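Local coordinates for putative CRISPR-associated endoribonuclease-like protein Cas6nc (Pyrococcus horikoshii, PDB 3QJL), which binds CRISPR RNA as an endoribonuclease-like member of the Cas6 family, part of the adaptive antiviral immunity of prokaryotes, at residues 162-167 with 183-188; 188-193 with 210-215. All blocks are in the same frame, centred on the assembly; numbering follows the deposited sequence.

Interaction 1. Residues 162-167 with 183-188; sequences DRLRKV and RDFTIE
The guanidinium of Arg165 meets the backbone carbonyl of Phe185 at its edge, in plane. The same edge brings CG2 of Thr186 near NH2. The Phe185 ring takes Leu164 CD2 at its own edge, while the backbone of Arg165 lies oblique to it. Guanidinium and ring planes are turned 69° from each other.

Two hydrogen bonds, from NE and NH2 of Arg165, run side-on to Phe185 O. Arg165 NE to Phe185 O is 3.2 Å and lies in the carbonyl plane. Arg165 NH2 to Phe185 O is 3.0 Å, with the donor tilted from that plane. Two bonds to one oxygen restrict the rotation of the guanidinium. The arginine chain leaves the helix with CG anti to the backbone N and bends at chi3 (-81°), which turns the head back to the strand. On the way Arg165 CG passes Phe185 CE1 at 4.1 Å.

Apolar packing completes the contact. Phe185 CZ lies 3.9 Å from Arg165 CA. Leu164 crosses the phenylalanine side chain at about a right angle, with Leu164 CD2 4.1 Å from Phe185 CE2. The same Leu164 methyl reaches Ile187 CG2 at 4.3 Å.

Helix 160-176 packs on the antiparallel sheet of the ferredoxin-like C-terminal Cas6 region, over the start of strand 185-189; the short segments are 130° apart. Phe185 lies between them: Met161 and Met168 of the helix touch it, and its ring meets that of Tyr213 on strand 204-215. Leu164 also packs on Val138 of strand 138-143.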
# COMPACT_ATOMS: atom_id res chain seq x y z
N ASP A 162 15.40 12.39 13.07
CA ASP A 162 16.62 13.11 13.40
C ASP A 162 17.65 12.93 12.30
O ASP A 162 18.41 13.85 11.98
CB ASP A 162 17.20 12.66 14.73
CG ASP A 162 18.53 13.30 15.01
OD1 ASP A 162 18.53 14.46 15.49
OD2 ASP A 162 19.58 12.67 14.72
N ARG A 163 17.69 11.74 11.72
CA ARG A 163 18.60 11.50 10.62
C ARG A 163 18.19 12.31 9.38
O ARG A 163 19.02 12.91 8.72
CB ARG A 163 18.66 10.01 10.33
CG ARG A 163 19.59 9.64 9.23
CD ARG A 163 21.04 9.85 9.60
NE ARG A 163 21.85 9.49 8.44
CZ ARG A 163 22.60 10.33 7.73
NH1 ARG A 163 22.69 11.62 8.07
NH2 ARG A 163 23.29 9.88 6.68
N LEU A 164 16.90 12.33 9.07
CA LEU A 164 16.40 13.00 7.88
C LEU A 164 16.64 14.48 7.97
O LEU A 164 17.02 15.11 6.99
CB LEU A 164 14.90 12.75 7.72
CG LEU A 164 14.18 13.52 6.60
CD1 LEU A 164 14.67 13.09 5.22
CD2 LEU A 164 12.68 13.35 6.73
N ARG A 165 16.39 15.04 9.15
CA ARG A 165 16.62 16.44 9.44
C ARG A 165 18.06 16.81 9.08
O ARG A 165 18.31 17.76 8.32
CB ARG A 165 16.34 16.67 10.93
CG ARG A 165 16.01 18.10 11.35
CD ARG A 165 15.49 18.14 12.80
NE ARG A 165 14.06 17.79 12.93
CZ ARG A 165 13.56 16.92 13.81
NH1 ARG A 165 14.35 16.26 14.66
NH2 ARG A 165 12.25 16.69 13.84
N LYS A 166 19.03 16.05 9.58
CA LYS A 166 20.43 16.31 9.29
C LYS A 166 20.77 16.12 7.81
O LYS A 166 21.57 16.86 7.26
CB LYS A 166 21.35 15.45 10.17
CG LYS A 166 21.53 16.00 11.56
CD LYS A 166 21.89 14.94 12.57
CE LYS A 166 21.80 15.49 13.98
NZ LYS A 166 21.69 14.41 14.99
N VAL A 167 20.18 15.13 7.17
CA VAL A 167 20.44 14.91 5.75
C VAL A 167 20.01 16.13 4.93
O VAL A 167 20.75 16.59 4.08
CB VAL A 167 19.77 13.63 5.22
CG1 VAL A 167 19.86 13.57 3.72
CG2 VAL A 167 20.45 12.43 5.82
N ARG A 183 15.96 25.62 10.29
CA ARG A 183 16.27 24.19 10.14
C ARG A 183 15.33 23.22 10.87
O ARG A 183 15.59 22.02 10.90
CB ARG A 183 17.72 23.92 10.52
CG ARG A 183 18.35 25.01 11.35
CD ARG A 183 19.85 25.04 11.16
NE ARG A 183 20.35 26.40 11.00
CZ ARG A 183 20.94 27.10 11.98
NH1 ARG A 183 21.09 26.56 13.18
NH2 ARG A 183 21.37 28.33 11.74
N ASP A 184 14.27 23.72 11.48
CA ASP A 184 13.35 22.83 12.18
C ASP A 184 12.19 22.40 11.30
O ASP A 184 11.53 23.22 10.67
CB ASP A 184 12.82 23.48 13.46
CG ASP A 184 13.93 23.81 14.45
OD1 ASP A 184 14.91 23.02 14.54
OD2 ASP A 184 13.83 24.85 15.13
N PHE A 185 11.95 21.09 11.24
CA PHE A 185 10.75 20.57 10.60
C PHE A 185 10.39 19.16 11.07
O PHE A 185 11.24 18.43 11.59
CB PHE A 185 10.90 20.59 9.08
CG PHE A 185 11.80 19.53 8.54
CD1 PHE A 185 13.14 19.77 8.35
CD2 PHE A 185 11.29 18.29 8.19
CE1 PHE A 185 13.97 18.79 7.83
CE2 PHE A 185 12.12 17.30 7.67
CZ PHE A 185 13.47 17.56 7.49
N THR A 186 9.14 18.78 10.88
CA THR A 186 8.69 17.43 11.19
C THR A 186 7.91 16.90 10.02
O THR A 186 7.41 17.68 9.21
CB THR A 186 7.73 17.39 12.40
OG1 THR A 186 6.67 18.33 12.18
CG2 THR A 186 8.46 17.74 13.69
N ILE A 187 7.80 15.58 9.93
CA ILE A 187 6.84 14.98 9.01
C ILE A 187 6.00 13.98 9.79
O ILE A 187 6.51 13.28 10.65
CB ILE A 187 7.53 14.26 7.84
CG1 ILE A 187 7.95 12.86 8.26
CG2 ILE A 187 8.73 15.05 7.34
CD1 ILE A 187 8.49 12.05 7.12
N GLU A 188 4.70 13.92 9.51
CA GLU A 188 3.94 12.81 10.07
C GLU A 188 3.30 11.95 8.99
O GLU A 188 2.59 12.44 8.11
CB GLU A 188 2.94 13.25 11.15
CG GLU A 188 1.64 13.85 10.66
CD GLU A 188 0.63 13.98 11.78
OE1 GLU A 188 0.67 13.15 12.72
OE2 GLU A 188 -0.19 14.93 11.74

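Interaction 2. Residues 188-193 with 210-215; sequences EVLKFK and VFRYAG. With nucleotides of chain B.
Lys191 and Val210 touch through their CB atoms, 4.0 Å apart, and from there the lysine runs along the RNA backbone of C5, A6 and A7, all of chain B. Its CG, anti to the backbone N, passes OP1 of A7. Lys191 CD lies 3.6 Å from O3' of C5. CE comes near phosphate oxygens of C5 and A6. A bend at chi4 (78°) sets Lys191 NZ 2.8 Å from OP1 of A6, a hydrogen bond.

The backbone forms a classic beta bulge. Leu190 N and Lys191 N both donate to Val210 O, at 2.8 Å and 3.1 Å respectively. Val210 N returns a bond to Lys191 O. The chain turns its corner at these two bulged residues, and Phe192 N then makes a 2.8 Å hydrogen bond to OP1 of A7. Leu190 CD1 and Val210 CG1 pack against C5, at its base and sugar respectively. Farther along, Glu188 OE2 sits at the edge of the Arg212 guanidinium, 3.4 Å from Arg212 NH1, in a long, weak salt bridge.

Pro68 of the second subunit packs on Glu188 and Leu190. Strand 204-215 is central here. It pairs with 185-189 before the corner and 192-197 after it, while strand 128-132 lies along its other side.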
# COMPACT_ATOMS: atom_id res chain seq x y z
N GLU A 188 4.70 13.92 9.51
CA GLU A 188 3.94 12.81 10.07
C GLU A 188 3.30 11.95 8.99
O GLU A 188 2.59 12.44 8.11
CB GLU A 188 2.94 13.25 11.15
CG GLU A 188 1.64 13.85 10.66
CD GLU A 188 0.63 13.98 11.78
OE1 GLU A 188 0.67 13.15 12.72
OE2 GLU A 188 -0.19 14.93 11.74
N VAL A 189 3.59 10.65 9.06
CA VAL A 189 3.17 9.69 8.07
C VAL A 189 1.65 9.56 8.07
O VAL A 189 1.01 9.65 9.11
CB VAL A 189 3.78 8.33 8.39
CG1 VAL A 189 3.25 7.26 7.47
CG2 VAL A 189 5.27 8.43 8.29
N LEU A 190 1.08 9.36 6.89
CA LEU A 190 -0.36 9.24 6.74
C LEU A 190 -0.68 7.91 6.12
O LEU A 190 -1.52 7.19 6.60
CB LEU A 190 -0.95 10.39 5.93
CG LEU A 190 -0.77 11.76 6.58
CD1 LEU A 190 -1.60 12.84 5.89
CD2 LEU A 190 -1.13 11.66 8.04
N LYS A 191 -0.09 7.64 4.97
CA LYS A 191 -0.17 6.31 4.37
C LYS A 191 1.27 5.86 4.18
O LYS A 191 2.09 6.60 3.66
CB LYS A 191 -0.88 6.41 3.02
CG LYS A 191 -1.18 5.11 2.33
CD LYS A 191 -2.01 5.39 1.08
CE LYS A 191 -2.53 4.12 0.42
NZ LYS A 191 -3.72 3.57 1.15
N PHE A 192 1.61 4.67 4.67
CA PHE A 192 3.00 4.23 4.60
C PHE A 192 3.23 2.80 4.10
O PHE A 192 2.50 1.88 4.45
CB PHE A 192 3.69 4.39 5.96
CG PHE A 192 4.99 3.66 6.07
CD1 PHE A 192 6.17 4.24 5.64
CD2 PHE A 192 5.04 2.38 6.61
CE1 PHE A 192 7.37 3.57 5.74
CE2 PHE A 192 6.24 1.70 6.71
CZ PHE A 192 7.40 2.30 6.27
N LYS A 193 4.26 2.64 3.27
CA LYS A 193 4.67 1.33 2.79
C LYS A 193 6.18 1.26 2.60
O LYS A 193 6.82 2.27 2.29
CB LYS A 193 3.96 1.01 1.47
CG LYS A 193 4.03 -0.45 1.07
CD LYS A 193 2.92 -0.80 0.08
CE LYS A 193 3.45 -1.64 -1.06
NZ LYS A 193 2.35 -2.30 -1.82
N VAL A 210 2.43 8.72 1.97
CA VAL A 210 1.83 10.04 1.91
C VAL A 210 2.07 10.63 3.28
O VAL A 210 1.75 9.99 4.27
CB VAL A 210 0.33 9.95 1.65
CG1 VAL A 210 -0.34 11.26 2.01
CG2 VAL A 210 0.07 9.58 0.21
N PHE A 211 2.68 11.81 3.35
CA PHE A 211 2.98 12.39 4.66
C PHE A 211 2.70 13.88 4.70
O PHE A 211 2.53 14.52 3.66
CB PHE A 211 4.42 12.13 5.05
CG PHE A 211 5.43 12.72 4.11
CD1 PHE A 211 5.72 12.09 2.91
CD2 PHE A 211 6.10 13.88 4.44
CE1 PHE A 211 6.66 12.63 2.05
CE2 PHE A 211 7.03 14.42 3.59
CZ PHE A 211 7.31 13.79 2.39
N ARG A 212 2.61 14.43 5.90
CA ARG A 212 2.42 15.86 6.07
C ARG A 212 3.69 16.48 6.59
O ARG A 212 4.28 16.00 7.54
CB ARG A 212 1.27 16.19 7.02
CG ARG A 212 1.26 17.67 7.40
CD ARG A 212 0.02 18.10 8.17
NE ARG A 212 -1.19 17.73 7.46
CZ ARG A 212 -1.93 16.68 7.80
NH1 ARG A 212 -1.57 15.93 8.84
NH2 ARG A 212 -3.03 16.39 7.12
N TYR A 213 4.10 17.56 5.93
CA TYR A 213 5.31 18.27 6.27
C TYR A 213 4.89 19.50 7.03
O TYR A 213 3.89 20.11 6.69
CB TYR A 213 6.03 18.68 4.99
CG TYR A 213 7.30 19.44 5.22
CD1 TYR A 213 7.28 20.78 5.60
CD2 TYR A 213 8.54 18.83 5.07
CE1 TYR A 213 8.44 21.49 5.81
CE2 TYR A 213 9.71 19.53 5.28
CZ TYR A 213 9.66 20.85 5.65
OH TYR A 213 10.83 21.55 5.88
N ALA A 214 5.63 19.85 8.07
CA ALA A 214 5.43 21.12 8.76
C ALA A 214 6.79 21.74 9.10
O ALA A 214 7.80 21.04 9.13
CB ALA A 214 4.61 20.92 10.02
N GLY A 215 6.82 23.04 9.40
CA GLY A 215 8.08 23.71 9.68
C GLY A 215 8.78 24.36 8.51
O GLY A 215 8.13 24.91 7.62
P A B 7 -0.94 2.37 6.74
OP1 A B 7 -0.56 3.07 5.49
OP2 A B 7 -0.64 0.93 6.87
O5' A B 7 -0.36 3.16 7.98
C5' A B 7 -0.16 4.55 7.93
C4' A B 7 -0.28 5.16 9.30
O4' A B 7 -1.67 5.13 9.71
C3' A B 7 0.47 4.44 10.40
O3' A B 7 1.80 4.87 10.51
C2' A B 7 -0.36 4.75 11.64
O2' A B 7 -0.04 6.02 12.14
C1' A B 7 -1.77 4.79 11.07
N9 A B 7 -2.46 3.49 11.17
C8 A B 7 -2.93 2.74 10.13
N7 A B 7 -3.52 1.62 10.49
C5 A B 7 -3.43 1.64 11.88
C6 A B 7 -3.86 0.74 12.86
N6 A B 7 -4.50 -0.40 12.62
N1 A B 7 -3.61 1.06 14.14
C2 A B 7 -2.96 2.20 14.41
N3 A B 7 -2.51 3.13 13.58
C4 A B 7 -2.78 2.79 12.31
P C B 5 -4.41 7.09 -2.05
OP1 C B 5 -3.66 5.95 -2.63
OP2 C B 5 -5.70 6.82 -1.37
O5' C B 5 -3.46 7.92 -1.09
C5' C B 5 -3.97 8.96 -0.27
C4' C B 5 -3.82 8.63 1.19
O4' C B 5 -3.49 9.84 1.92
C3' C B 5 -5.06 8.05 1.85
O3' C B 5 -4.67 7.09 2.82
C2' C B 5 -5.68 9.26 2.53
O2' C B 5 -6.50 8.97 3.63
C1' C B 5 -4.44 10.05 2.94
N1 C B 5 -4.65 11.51 3.04
C2 C B 5 -4.73 12.10 4.31
O2 C B 5 -4.65 11.39 5.33
N3 C B 5 -4.91 13.44 4.39
C4 C B 5 -5.01 14.18 3.28
N4 C B 5 -5.19 15.50 3.43
C5 C B 5 -4.93 13.60 1.98
C6 C B 5 -4.74 12.28 1.91
P A B 6 -5.62 5.83 3.15
OP1 A B 6 -5.89 5.13 1.88
OP2 A B 6 -6.75 6.34 3.94
O5' A B 6 -4.69 4.93 4.08
C5' A B 6 -4.09 5.47 5.25
C4' A B 6 -3.92 4.42 6.33
O4' A B 6 -5.21 4.11 6.90
C3' A B 6 -3.32 3.09 5.87
O3' A B 6 -2.53 2.54 6.92
C2' A B 6 -4.56 2.23 5.65
O2' A B 6 -4.33 0.84 5.75
C1' A B 6 -5.49 2.74 6.75
N9 A B 6 -6.92 2.61 6.43
C8 A B 6 -7.54 3.18 5.34
N7 A B 6 -8.82 2.94 5.27
C5 A B 6 -9.08 2.16 6.38
C6 A B 6 -10.27 1.59 6.86
N6 A B 6 -11.44 1.73 6.24
N1 A B 6 -10.21 0.87 8.00
C2 A B 6 -9.02 0.74 8.60
N3 A B 6 -7.84 1.23 8.25
C4 A B 6 -7.92 1.95 7.11

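Strand 185-189 joins the two contacts, and Glu188 belongs to both. Interaction 1 packs helix 160-176 on the start of this strand; interaction 2 pairs its end with strand 204-215 and then turns the chain toward the RNA. Their centres are 12 Å apart. They touch where Thr186 O probably accepts a hydrogen bond from Ala214 N at 3.0 Å. Interaction 2 binds the RNA directly, whereas the nearest atom of interaction 1 is about 7 Å from it. The helix contact thus lies off the RNA and the bulge contact touches it, both in the same C-terminal Cas6 family region.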